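Local coordinates for protein cofilin (Streptomyces griseoflavus, PDB 5IVU) that probably binds actin, as a bacterial member of the ADF/cofilin family of cytoskeletal proteins, at residues V7-C13 / N37-V42; I30-N34 / A101-S105; V49-F54 / A66-L70; K83-W89 / I116-G122. All blocks are in the same frame, centred on the assembly; numbering follows the deposited sequence.

Contact 1: V7-C13 / N37-V42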
loop_
_atom_site.group_PDB
_atom_site.type_symbol
_atom_site.label_atom_id
_atom_site.label_comp_id
_atom_site.label_asym_id
_atom_site.label_seq_id
_atom_site.Cartn_x
_atom_site.Cartn_y
_atom_site.Cartn_z
ATOM N N VAL A 7 -11.399 8.484 -13.249
ATOM C CA VAL A 7 -10.195 8.467 -12.403
ATOM C C VAL A 7 -8.942 8.055 -13.178
ATOM O O VAL A 7 -8.904 6.992 -13.799
ATOM C CB VAL A 7 -10.387 7.537 -11.182
ATOM C CG1 VAL A 7 -9.219 7.672 -10.209
ATOM C CG2 VAL A 7 -11.718 7.835 -10.487
ATOM N N THR A 8 -7.915 8.903 -13.104
ATOM C CA THR A 8 -6.691 8.748 -13.896
ATOM C C THR A 8 -5.487 8.425 -12.982
ATOM O O THR A 8 -5.397 8.903 -11.849
ATOM C CB THR A 8 -6.458 10.012 -14.772
ATOM O OG1 THR A 8 -5.628 9.687 -15.888
ATOM C CG2 THR A 8 -5.838 11.175 -13.984
ATOM N N LEU A 9 -4.576 7.597 -13.478
ATOM C CA LEU A 9 -3.381 7.214 -12.721
ATOM C C LEU A 9 -2.221 8.168 -13.015
ATOM O O LEU A 9 -1.847 8.357 -14.175
ATOM C CB LEU A 9 -2.985 5.784 -13.093
ATOM C CG LEU A 9 -1.788 5.143 -12.399
ATOM C CD1 LEU A 9 -2.011 5.050 -10.905
ATOM C CD2 LEU A 9 -1.556 3.766 -12.992
ATOM N N ASN A 10 -1.648 8.749 -11.966
ATOM C CA ASN A 10 -0.470 9.606 -12.098
ATOM C C ASN A 10 0.779 8.786 -12.489
ATOM O O ASN A 10 0.983 7.670 -11.998
ATOM C CB ASN A 10 -0.275 10.387 -10.795
ATOM C CG ASN A 10 0.689 11.556 -10.924
ATOM O OD1 ASN A 10 1.130 11.919 -12.016
ATOM N ND2 ASN A 10 0.999 12.169 -9.789
ATOM N N ASP A 11 1.588 9.333 -13.404
ATOM C CA ASP A 11 2.823 8.671 -13.876
ATOM C C ASP A 11 3.795 8.381 -12.734
ATOM O O ASP A 11 4.499 7.364 -12.759
ATOM C CB ASP A 11 3.552 9.529 -14.933
ATOM C CG ASP A 11 2.798 9.634 -16.251
ATOM O OD1 ASP A 11 2.073 8.687 -16.636
ATOM O OD2 ASP A 11 2.951 10.679 -16.920
ATOM N N ALA A 12 3.817 9.272 -11.742
ATOM C CA ALA A 12 4.649 9.124 -10.536
ATOM C C ALA A 12 4.379 7.859 -9.698
ATOM O O ALA A 12 5.259 7.420 -8.957
ATOM C CB ALA A 12 4.508 10.356 -9.659
ATOM N N CYS A 13 3.180 7.282 -9.813
ATOM C CA CYS A 13 2.850 6.046 -9.105
ATOM C C CYS A 13 3.738 4.877 -9.539
ATOM O O CYS A 13 4.425 4.276 -8.694
ATOM C CB CYS A 13 1.367 5.675 -9.282
ATOM S SG CYS A 13 0.226 6.808 -8.459
ATOM N N ASN A 37 -12.459 11.154 -6.060
ATOM C CA ASN A 37 -11.984 12.345 -6.780
ATOM C C ASN A 37 -11.205 11.908 -8.046
ATOM O O ASN A 37 -11.354 10.763 -8.472
ATOM C CB ASN A 37 -11.160 13.260 -5.811
ATOM C CG ASN A 37 -11.406 14.762 -6.018
ATOM O OD1 ASN A 37 -12.028 15.188 -6.991
ATOM N ND2 ASN A 37 -10.894 15.577 -5.088
ATOM N N THR A 38 -10.383 12.786 -8.634
ATOM C CA THR A 38 -9.971 12.667 -10.054
ATOM C C THR A 38 -8.684 11.894 -10.409
ATOM O O THR A 38 -8.589 11.385 -11.533
ATOM C CB THR A 38 -9.831 14.070 -10.687
ATOM O OG1 THR A 38 -8.868 14.837 -9.946
ATOM C CG2 THR A 38 -11.171 14.795 -10.686
ATOM N N GLU A 39 -7.703 11.830 -9.497
ATOM C CA GLU A 39 -6.449 11.101 -9.761
ATOM C C GLU A 39 -5.913 10.316 -8.559
ATOM O O GLU A 39 -6.047 10.746 -7.407
ATOM C CB GLU A 39 -5.359 12.039 -10.316
ATOM C CG GLU A 39 -4.514 12.795 -9.287
ATOM C CD GLU A 39 -3.476 13.720 -9.921
ATOM O OE1 GLU A 39 -3.784 14.398 -10.928
ATOM O OE2 GLU A 39 -2.348 13.790 -9.392
ATOM N N ILE A 40 -5.293 9.171 -8.853
ATOM C CA ILE A 40 -4.542 8.404 -7.864
ATOM C C ILE A 40 -3.101 8.928 -7.872
ATOM O O ILE A 40 -2.492 9.061 -8.934
ATOM C CB ILE A 40 -4.549 6.893 -8.172
ATOM C CG1 ILE A 40 -5.987 6.349 -8.229
ATOM C CG2 ILE A 40 -3.740 6.127 -7.122
ATOM C CD1 ILE A 40 -6.121 5.014 -8.936
ATOM N N ALA A 41 -2.568 9.216 -6.690
ATOM C CA ALA A 41 -1.271 9.867 -6.540
ATOM C C ALA A 41 -0.509 9.264 -5.377
ATOM O O ALA A 41 -1.098 8.573 -4.538
ATOM C CB ALA A 41 -1.459 11.367 -6.311
ATOM N N VAL A 42 0.797 9.551 -5.333
ATOM C CA VAL A 42 1.667 9.154 -4.231
ATOM C C VAL A 42 1.472 10.153 -3.115
ATOM O O VAL A 42 1.770 11.319 -3.297
ATOM C CB VAL A 42 3.162 9.152 -4.643
ATOM C CG1 VAL A 42 4.070 8.844 -3.447
ATOM C CG2 VAL A 42 3.404 8.155 -5.774
#
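T8 O takes one hydrogen bond, from I40 N at 3.0 Å, and a CA-H...O contact from E39 CA at 3.2 Å. The parallel ladder continues at both ends: T8 N bonds T38 O at 3.0 Å, and N10 N bonds I40 O at 3.2 Å. The side chains of N37 and T38 both bond N34.

L9 and I40 lie on one face of the sheet, T8 and E39 on the other. On the first face V7 CG1 meets I40 CG1 at 4.0 Å, and the two side chains cross at about a right angle. C13 turns SG anti to its own carbonyl carbon (chi1 -68°), which brings the sulfur to 3.9 Å from A41 CA and close to I40 CG2. S105 and L109 of helix 96-112 also pack on I40. On the second face T8 CG2 lies against E39 CB at 3.8 Å. N10 ND2 and E39 OE2 stay 3.7 Å apart, with amide and carboxylate planes 50° apart.

Three backbone hydrogen bonds hold the short edge strand 8-9 to the sheet, and its side chains add mainly apolar packing.

Contact 2: I30-N34 / A101-S105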
loop_
_atom_site.group_PDB
_atom_site.type_symbol
_atom_site.label_atom_id
_atom_site.label_comp_id
_atom_site.label_asym_id
_atom_site.label_seq_id
_atom_site.Cartn_x
_atom_site.Cartn_y
_atom_site.Cartn_z
ATOM N N ILE A 30 2.924 5.048 0.079
ATOM C CA ILE A 30 1.506 5.257 0.384
ATOM C C ILE A 30 0.845 5.990 -0.785
ATOM O O ILE A 30 1.261 7.085 -1.134
ATOM C CB ILE A 30 1.311 6.085 1.675
ATOM C CG1 ILE A 30 2.117 5.504 2.855
ATOM C CG2 ILE A 30 -0.173 6.170 2.033
ATOM C CD1 ILE A 30 1.607 4.176 3.394
ATOM N N PHE A 31 -0.168 5.374 -1.390
ATOM C CA PHE A 31 -0.974 5.998 -2.451
ATOM C C PHE A 31 -2.334 6.429 -1.909
ATOM O O PHE A 31 -2.831 5.856 -0.934
ATOM C CB PHE A 31 -1.196 5.027 -3.610
ATOM C CG PHE A 31 0.061 4.400 -4.126
ATOM C CD1 PHE A 31 0.534 3.209 -3.589
ATOM C CD2 PHE A 31 0.776 5.000 -5.157
ATOM C CE1 PHE A 31 1.700 2.630 -4.065
ATOM C CE2 PHE A 31 1.941 4.423 -5.640
ATOM C CZ PHE A 31 2.405 3.238 -5.095
ATOM N N HIS A 32 -2.938 7.412 -2.578
ATOM C CA HIS A 32 -4.237 7.974 -2.174
ATOM C C HIS A 32 -4.970 8.642 -3.355
ATOM O O HIS A 32 -4.365 8.878 -4.398
ATOM C CB HIS A 32 -4.045 8.927 -0.971
ATOM C CG HIS A 32 -3.561 10.305 -1.327
ATOM N ND1 HIS A 32 -2.603 10.549 -2.291
ATOM C CD2 HIS A 32 -3.873 11.512 -0.798
ATOM C CE1 HIS A 32 -2.371 11.847 -2.362
ATOM N NE2 HIS A 32 -3.130 12.454 -1.467
ATOM N N LEU A 33 -6.271 8.899 -3.197
ATOM C CA LEU A 33 -7.035 9.753 -4.149
ATOM C C LEU A 33 -6.809 11.204 -3.793
ATOM O O LEU A 33 -6.750 11.531 -2.607
ATOM C CB LEU A 33 -8.554 9.540 -4.083
ATOM C CG LEU A 33 -9.364 8.666 -5.018
ATOM C CD1 LEU A 33 -8.494 7.613 -5.626
ATOM C CD2 LEU A 33 -10.563 8.055 -4.303
ATOM N N ASN A 34 -6.759 12.075 -4.802
ATOM C CA ASN A 34 -6.442 13.510 -4.560
ATOM C C ASN A 34 -7.595 14.319 -3.901
ATOM O O ASN A 34 -8.788 13.973 -3.990
ATOM C CB ASN A 34 -5.973 14.230 -5.864
ATOM C CG ASN A 34 -7.081 14.293 -6.933
ATOM O OD1 ASN A 34 -7.922 13.397 -7.036
ATOM N ND2 ASN A 34 -7.093 15.371 -7.719
ATOM N N ALA A 101 -15.183 4.875 -3.295
ATOM C CA ALA A 101 -14.288 5.465 -4.301
ATOM C C ALA A 101 -12.974 4.686 -4.441
ATOM O O ALA A 101 -12.518 4.419 -5.556
ATOM C CB ALA A 101 -14.008 6.921 -3.980
ATOM N N TYR A 102 -12.382 4.320 -3.307
ATOM C CA TYR A 102 -11.165 3.507 -3.301
ATOM C C TYR A 102 -11.429 2.117 -3.872
ATOM O O TYR A 102 -10.647 1.626 -4.689
ATOM C CB TYR A 102 -10.558 3.409 -1.889
ATOM C CG TYR A 102 -9.640 4.565 -1.546
ATOM C CD1 TYR A 102 -10.146 5.838 -1.309
ATOM C CD2 TYR A 102 -8.259 4.382 -1.459
ATOM C CE1 TYR A 102 -9.308 6.897 -0.994
ATOM C CE2 TYR A 102 -7.411 5.435 -1.151
ATOM C CZ TYR A 102 -7.939 6.689 -0.919
ATOM O OH TYR A 102 -7.103 7.731 -0.596
ATOM N N ALA A 103 -12.530 1.497 -3.455
ATOM C CA ALA A 103 -12.942 0.194 -3.998
ATOM C C ALA A 103 -13.066 0.195 -5.527
ATOM O O ALA A 103 -12.619 -0.752 -6.178
ATOM C CB ALA A 103 -14.255 -0.250 -3.378
ATOM N N SER A 104 -13.662 1.247 -6.088
ATOM C CA SER A 104 -13.881 1.325 -7.542
ATOM C C SER A 104 -12.659 1.823 -8.343
ATOM O O SER A 104 -12.631 1.678 -9.559
ATOM C CB SER A 104 -15.131 2.164 -7.871
ATOM O OG SER A 104 -15.086 3.447 -7.282
ATOM N N SER A 105 -11.672 2.417 -7.672
ATOM C CA SER A 105 -10.410 2.794 -8.314
ATOM C C SER A 105 -9.246 1.819 -8.062
ATOM O O SER A 105 -8.243 1.890 -8.764
ATOM C CB SER A 105 -10.015 4.205 -7.879
ATOM O OG SER A 105 -10.910 5.150 -8.442
#
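Strand 30-33 and helix 101-105 run at 109° to each other, with axes 9.8 Å apart, and L33 and Y102 are the closest residues by CA. The gap is bridged by the long side chain of Y102. Its CG is anti to the carbonyl carbon (chi1 -86°), and the ring reaches from the helix to the strand backbone. There Y102 OH accepts a hydrogen bond from L33 N at 3.0 Å, with an N-H...O angle of 161°. The hydroxyl also touches H32, lying 3.3 Å from H32 CB.

L33 points the other way, toward the helix, and slides past Y102 in the opposite direction. Its CD2 methyl fits against two groups at once: A101 CB at 3.6 Å and Y102 CE1 at 3.7 Å. L33 CD1 comes more loosely to S105 CB. A backbone N-H of the strand is thus satisfied by a side chain of the helix, while the leucine packs beside the ring.

The contact lies where helix 96-112 packs on the sheet. F31 bonds W65 of strand 64-72 through the backbone, and the W65 ring also meets that of Y102. On the other flank H32 pairs with A41 of strand 39-46, and L33 touches I40.

Contact 3: V49-F54 / A66-L70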
loop_
_atom_site.group_PDB
_atom_site.type_symbol
_atom_site.label_atom_id
_atom_site.label_comp_id
_atom_site.label_asym_id
_atom_site.label_seq_id
_atom_site.Cartn_x
_atom_site.Cartn_y
_atom_site.Cartn_z
ATOM N N VAL A 49 13.047 1.338 7.656
ATOM C CA VAL A 49 12.992 -0.108 7.836
ATOM C C VAL A 49 11.968 -0.503 8.929
ATOM O O VAL A 49 11.574 -1.669 9.012
ATOM C CB VAL A 49 14.409 -0.651 8.172
ATOM C CG1 VAL A 49 14.741 -0.479 9.660
ATOM C CG2 VAL A 49 14.574 -2.096 7.737
ATOM N N ASP A 50 11.560 0.464 9.757
ATOM C CA ASP A 50 10.695 0.212 10.912
ATOM C C ASP A 50 9.241 0.045 10.480
ATOM O O ASP A 50 8.601 0.997 10.024
ATOM C CB ASP A 50 10.809 1.371 11.909
ATOM C CG ASP A 50 10.353 0.997 13.314
ATOM O OD1 ASP A 50 9.610 0.007 13.500
ATOM O OD2 ASP A 50 10.742 1.727 14.251
ATOM N N TYR A 51 8.723 -1.167 10.630
ATOM C CA TYR A 51 7.336 -1.454 10.270
ATOM C C TYR A 51 6.309 -0.575 11.019
ATOM O O TYR A 51 5.232 -0.302 10.478
ATOM C CB TYR A 51 7.011 -2.941 10.464
ATOM C CG TYR A 51 5.727 -3.372 9.787
ATOM C CD1 TYR A 51 5.719 -3.745 8.454
ATOM C CD2 TYR A 51 4.519 -3.392 10.484
ATOM C CE1 TYR A 51 4.546 -4.144 7.827
ATOM C CE2 TYR A 51 3.343 -3.782 9.865
ATOM C CZ TYR A 51 3.359 -4.164 8.536
ATOM O OH TYR A 51 2.202 -4.547 7.911
ATOM N N ASP A 52 6.639 -0.118 12.227
ATOM C CA ASP A 52 5.747 0.780 12.978
ATOM C C ASP A 52 5.577 2.167 12.353
ATOM O O ASP A 52 4.520 2.788 12.530
ATOM C CB ASP A 52 6.202 0.919 14.430
ATOM C CG ASP A 52 6.014 -0.355 15.216
ATOM O OD1 ASP A 52 4.970 -1.024 15.055
ATOM O OD2 ASP A 52 6.908 -0.690 16.010
ATOM N N ASN A 53 6.589 2.649 11.640
ATOM C CA ASN A 53 6.455 3.883 10.843
ATOM C C ASN A 53 5.448 3.734 9.704
ATOM O O ASN A 53 4.738 4.693 9.370
ATOM C CB ASN A 53 7.796 4.325 10.247
ATOM C CG ASN A 53 8.677 5.039 11.255
ATOM O OD1 ASN A 53 9.006 4.497 12.311
ATOM N ND2 ASN A 53 9.040 6.273 10.942
ATOM N N PHE A 54 5.405 2.540 9.104
ATOM C CA PHE A 54 4.400 2.210 8.088
ATOM C C PHE A 54 2.999 2.265 8.687
ATOM O O PHE A 54 2.127 2.959 8.148
ATOM C CB PHE A 54 4.670 0.831 7.483
ATOM C CG PHE A 54 3.582 0.335 6.575
ATOM C CD1 PHE A 54 3.144 1.106 5.502
ATOM C CD2 PHE A 54 3.019 -0.921 6.769
ATOM C CE1 PHE A 54 2.145 0.647 4.652
ATOM C CE2 PHE A 54 2.026 -1.391 5.918
ATOM C CZ PHE A 54 1.586 -0.600 4.858
ATOM N N ALA A 66 -1.205 0.955 -0.339
ATOM C CA ALA A 66 0.228 1.017 -0.102
ATOM C C ALA A 66 0.919 -0.148 -0.744
ATOM O O ALA A 66 0.291 -1.167 -1.022
ATOM C CB ALA A 66 0.528 1.031 1.379
ATOM N N VAL A 67 2.216 0.022 -0.980
ATOM C CA VAL A 67 3.100 -1.087 -1.310
ATOM C C VAL A 67 4.197 -1.128 -0.248
ATOM O O VAL A 67 4.725 -0.087 0.136
ATOM C CB VAL A 67 3.686 -0.954 -2.725
ATOM C CG1 VAL A 67 4.774 -1.990 -2.960
ATOM C CG2 VAL A 67 2.574 -1.122 -3.749
ATOM N N TYR A 68 4.503 -2.335 0.233
ATOM C CA TYR A 68 5.518 -2.542 1.252
ATOM C C TYR A 68 6.468 -3.636 0.788
ATOM O O TYR A 68 6.027 -4.695 0.349
ATOM C CB TYR A 68 4.881 -2.940 2.601
ATOM C CG TYR A 68 5.848 -2.777 3.749
ATOM C CD1 TYR A 68 6.738 -3.798 4.089
ATOM C CD2 TYR A 68 5.909 -1.584 4.467
ATOM C CE1 TYR A 68 7.651 -3.643 5.125
ATOM C CE2 TYR A 68 6.813 -1.420 5.504
ATOM C CZ TYR A 68 7.689 -2.448 5.828
ATOM O OH TYR A 68 8.595 -2.308 6.853
ATOM N N ASP A 69 7.766 -3.371 0.885
ATOM C CA ASP A 69 8.782 -4.343 0.511
ATOM C C ASP A 69 9.058 -5.201 1.736
ATOM O O ASP A 69 9.946 -4.915 2.528
ATOM C CB ASP A 69 10.049 -3.651 -0.010
ATOM C CG ASP A 69 11.068 -4.632 -0.574
ATOM O OD1 ASP A 69 10.686 -5.756 -1.001
ATOM O OD2 ASP A 69 12.271 -4.288 -0.574
ATOM N N LEU A 70 8.268 -6.258 1.878
ATOM C CA LEU A 70 8.254 -7.071 3.080
ATOM C C LEU A 70 9.394 -8.069 3.076
ATOM O O LEU A 70 9.495 -8.885 2.172
ATOM C CB LEU A 70 6.922 -7.817 3.176
ATOM C CG LEU A 70 6.588 -8.499 4.499
ATOM C CD1 LEU A 70 6.229 -7.481 5.564
ATOM C CD2 LEU A 70 5.447 -9.474 4.282
HETATM O O HOH W 1 8.926 0.236 7.308
#
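The edge of the Y51 ring points into the face of the Y68 ring, a T-shaped pair with centroids 5.0 Å apart and planes at 66°. Y51 CE1 sits over the centre of Y68, and Y51 CD1 comes to 3.5 Å from Y68 CZ. F54 joins the cluster at a slant, its plane 46° from that of Y68. Y68 CD2 lies over one face of F54 and reaches F54 CG at 3.7 Å. At the edge of its ring F54 CE1 meets A66 CB at 3.7 Å. Y68 CG is anti to the backbone N (chi1 -164°), which sends the ring out to helix 51-57, where Y51 and F54 meet it from the same side.

A water lies 2.6 Å from Y68 OH and makes a weak bond to D50 O. D50, the helix N-cap, accepts from D52 N through OD1 at 3.2 Å. With a leucine in place of Y68, the Y51 edge would probably lose its aromatic face and the water its phenol partner.

H130 stacks on Y51, and Y51 OH bonds V128 O. Aromatic packing thus joins helix 51-57 to the strand, with water serving the phenol hydroxyl that faces the helix start.

Contact 4: K83-W89 / I116-G122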
loop_
_atom_site.group_PDB
_atom_site.type_symbol
_atom_site.label_atom_id
_atom_site.label_comp_id
_atom_site.label_asym_id
_atom_site.label_seq_id
_atom_site.Cartn_x
_atom_site.Cartn_y
_atom_site.Cartn_z
ATOM N N LYS A 83 9.048 -9.922 -0.371
ATOM C CA LYS A 83 7.819 -9.951 -1.145
ATOM C C LYS A 83 7.187 -8.569 -1.211
ATOM O O LYS A 83 6.920 -7.952 -0.193
ATOM C CB LYS A 83 6.857 -10.968 -0.549
ATOM C CG LYS A 83 7.209 -12.391 -0.929
ATOM C CD LYS A 83 6.116 -13.384 -0.581
ATOM C CE LYS A 83 6.287 -14.674 -1.364
ATOM N NZ LYS A 83 5.310 -15.714 -0.930
ATOM N N LEU A 84 6.952 -8.095 -2.427
ATOM C CA LEU A 84 6.266 -6.834 -2.647
ATOM C C LEU A 84 4.790 -7.066 -2.310
ATOM O O LEU A 84 4.130 -7.915 -2.914
ATOM C CB LEU A 84 6.444 -6.357 -4.097
ATOM C CG LEU A 84 7.906 -6.092 -4.508
ATOM C CD1 LEU A 84 8.108 -6.215 -6.009
ATOM C CD2 LEU A 84 8.378 -4.736 -4.013
ATOM N N THR A 85 4.298 -6.300 -1.343
ATOM C CA THR A 85 2.993 -6.493 -0.747
ATOM C C THR A 85 2.091 -5.289 -1.009
ATOM O O THR A 85 2.417 -4.182 -0.606
ATOM C CB THR A 85 3.136 -6.680 0.779
ATOM O OG1 THR A 85 4.077 -7.727 1.053
ATOM C CG2 THR A 85 1.791 -6.998 1.418
ATOM N N PHE A 86 0.975 -5.517 -1.703
ATOM C CA PHE A 86 -0.060 -4.502 -1.905
ATOM C C PHE A 86 -1.064 -4.571 -0.767
ATOM O O PHE A 86 -1.482 -5.654 -0.373
ATOM C CB PHE A 86 -0.773 -4.728 -3.234
ATOM C CG PHE A 86 -1.667 -3.596 -3.644
ATOM C CD1 PHE A 86 -1.154 -2.496 -4.317
ATOM C CD2 PHE A 86 -3.023 -3.633 -3.365
ATOM C CE1 PHE A 86 -1.978 -1.453 -4.709
ATOM C CE2 PHE A 86 -3.855 -2.596 -3.751
ATOM C CZ PHE A 86 -3.331 -1.501 -4.424
ATOM N N VAL A 87 -1.428 -3.411 -0.239
ATOM C CA VAL A 87 -2.288 -3.296 0.924
ATOM C C VAL A 87 -3.441 -2.380 0.543
ATOM O O VAL A 87 -3.206 -1.230 0.185
ATOM C CB VAL A 87 -1.531 -2.659 2.119
ATOM C CG1 VAL A 87 -2.461 -2.404 3.306
ATOM C CG2 VAL A 87 -0.366 -3.544 2.544
ATOM N N SER A 88 -4.669 -2.884 0.609
ATOM C CA SER A 88 -5.844 -2.031 0.556
ATOM C C SER A 88 -6.247 -1.731 1.998
ATOM O O SER A 88 -6.635 -2.636 2.732
ATOM C CB SER A 88 -6.986 -2.710 -0.183
ATOM O OG SER A 88 -6.607 -2.991 -1.510
ATOM N N TRP A 89 -6.105 -0.470 2.402
ATOM C CA TRP A 89 -6.446 -0.043 3.748
ATOM C C TRP A 89 -7.844 0.559 3.695
ATOM O O TRP A 89 -8.083 1.540 2.995
ATOM C CB TRP A 89 -5.406 0.952 4.262
ATOM C CG TRP A 89 -5.657 1.497 5.628
ATOM C CD1 TRP A 89 -5.797 2.807 5.966
ATOM C CD2 TRP A 89 -5.792 0.751 6.839
ATOM N NE1 TRP A 89 -6.021 2.931 7.312
ATOM C CE2 TRP A 89 -6.019 1.682 7.875
ATOM C CE3 TRP A 89 -5.744 -0.617 7.151
ATOM C CZ2 TRP A 89 -6.188 1.295 9.203
ATOM C CZ3 TRP A 89 -5.917 -1.004 8.474
ATOM C CH2 TRP A 89 -6.133 -0.047 9.485
ATOM N N ILE A 116 3.766 -7.723 -7.945
ATOM C CA ILE A 116 3.250 -7.797 -6.572
ATOM C C ILE A 116 3.108 -9.277 -6.207
ATOM O O ILE A 116 2.516 -10.045 -6.960
ATOM C CB ILE A 116 1.884 -7.092 -6.429
ATOM C CG1 ILE A 116 2.007 -5.570 -6.647
ATOM C CG2 ILE A 116 1.245 -7.399 -5.079
ATOM C CD1 ILE A 116 2.825 -4.810 -5.624
ATOM N N ALA A 117 3.671 -9.663 -5.064
ATOM C CA ALA A 117 3.700 -11.064 -4.626
ATOM C C ALA A 117 2.575 -11.416 -3.668
ATOM O O ALA A 117 2.094 -12.543 -3.709
ATOM C CB ALA A 117 5.036 -11.388 -3.988
ATOM N N VAL A 118 2.170 -10.472 -2.810
ATOM C CA VAL A 118 1.041 -10.671 -1.888
ATOM C C VAL A 118 0.116 -9.455 -1.827
ATOM O O VAL A 118 0.542 -8.326 -2.030
ATOM C CB VAL A 118 1.483 -11.029 -0.442
ATOM C CG1 VAL A 118 1.918 -12.488 -0.329
ATOM C CG2 VAL A 118 2.594 -10.122 0.026
ATOM N N GLU A 119 -1.156 -9.722 -1.537
ATOM C CA GLU A 119 -2.170 -8.699 -1.343
ATOM C C GLU A 119 -2.802 -8.838 0.035
ATOM O O GLU A 119 -3.054 -9.945 0.508
ATOM C CB GLU A 119 -3.276 -8.828 -2.379
ATOM C CG GLU A 119 -2.820 -8.636 -3.811
ATOM C CD GLU A 119 -3.924 -8.956 -4.789
ATOM O OE1 GLU A 119 -4.346 -10.135 -4.818
ATOM O OE2 GLU A 119 -4.373 -8.024 -5.500
ATOM N N ILE A 120 -3.066 -7.693 0.649
ATOM C CA ILE A 120 -3.697 -7.616 1.944
ATOM C C ILE A 120 -4.875 -6.647 1.817
ATOM O O ILE A 120 -4.743 -5.576 1.238
ATOM C CB ILE A 120 -2.717 -7.098 3.031
ATOM C CG1 ILE A 120 -1.405 -7.899 3.061
ATOM C CG2 ILE A 120 -3.365 -7.141 4.410
ATOM C CD1 ILE A 120 -1.525 -9.307 3.606
ATOM N N GLN A 121 -6.027 -7.054 2.338
ATOM C CA GLN A 121 -7.172 -6.183 2.521
ATOM C C GLN A 121 -7.256 -5.994 4.028
ATOM O O GLN A 121 -7.361 -6.971 4.766
ATOM C CB GLN A 121 -8.424 -6.853 1.956
ATOM C CG GLN A 121 -9.694 -5.997 1.968
ATOM C CD GLN A 121 -9.758 -4.940 0.862
ATOM O OE1 GLN A 121 -9.351 -5.179 -0.279
ATOM N NE2 GLN A 121 -10.302 -3.769 1.198
ATOM N N GLY A 122 -7.136 -4.756 4.490
ATOM C CA GLY A 122 -7.091 -4.459 5.921
ATOM C C GLY A 122 -8.239 -3.560 6.318
ATOM O O GLY A 122 -8.359 -2.457 5.785
HETATM O O HOH W 2 3.559 -15.315 -3.234
HETATM O O HOH W 3 -5.497 -5.463 -1.620
#
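T85 and V118 lie side by side on one face of the sheet and cross at a slant. With OG1 beside the backbone N (chi1 -53°), T85 CG2 is left anti to it and touches both V118 CG2 at 3.5 Å and I120 CG1 at 3.7 Å. T85 OG1 turns back to its own strand and bonds K83 O from above the carbonyl plane. A glycine in place of T85 would probably open a gap beside V118 and I120 and leave K83 O without its hydroxyl donor.

The opposite face carries F86, S88, E119 and Q121. F86 CB packs on I116 CG2 at 3.8 Å. Q121 bends at chi2 (77°), and this lays its amide beside S88, with OE1 3.4 Å from S88 CB. A water links S88 OG to I120 O. Back on the T85 face, W89 CE3 lies 3.5 Å from G122 O, and G122 has no side chain to crowd the indole.

From T85-V118 to W89-G122 the backbones form a parallel ladder. Its start is irregular: L84 O takes two successive donors, A117 N and V118 N.

Strands 81-89 and 118-122 are the two strands of a beta-alpha-beta unit in the ADF-homology fold. Its helix 96-112 touches F86 and S88, and R110 there forms a salt bridge with E119. Helix 11-21 packs on L84 and I116, and strand 64-72 flanks strand 81-89.

How the contacts relate
All four contacts reach the same mixed sheet. Contact 3 is the buried one, and contact 1 is a surface contact at one edge; contacts 2 and 4 are partly buried. Contacts 1 and 4 join parallel strands, one at each outer edge of the sheet, and rest on backbone hydrogen bonds. Contacts 2 and 3 instead place a helix on a strand: a tyrosine hydroxyl bonds the main chain in contact 2, whereas an aromatic cluster fills contact 3. Contacts 1 and 2 meet where E39 N probably bonds N34 OD1. Contacts 2 and 3 touch by packing of I30 and F31, and strands 64-72 and 81-89 pair directly between contacts 3 and 4.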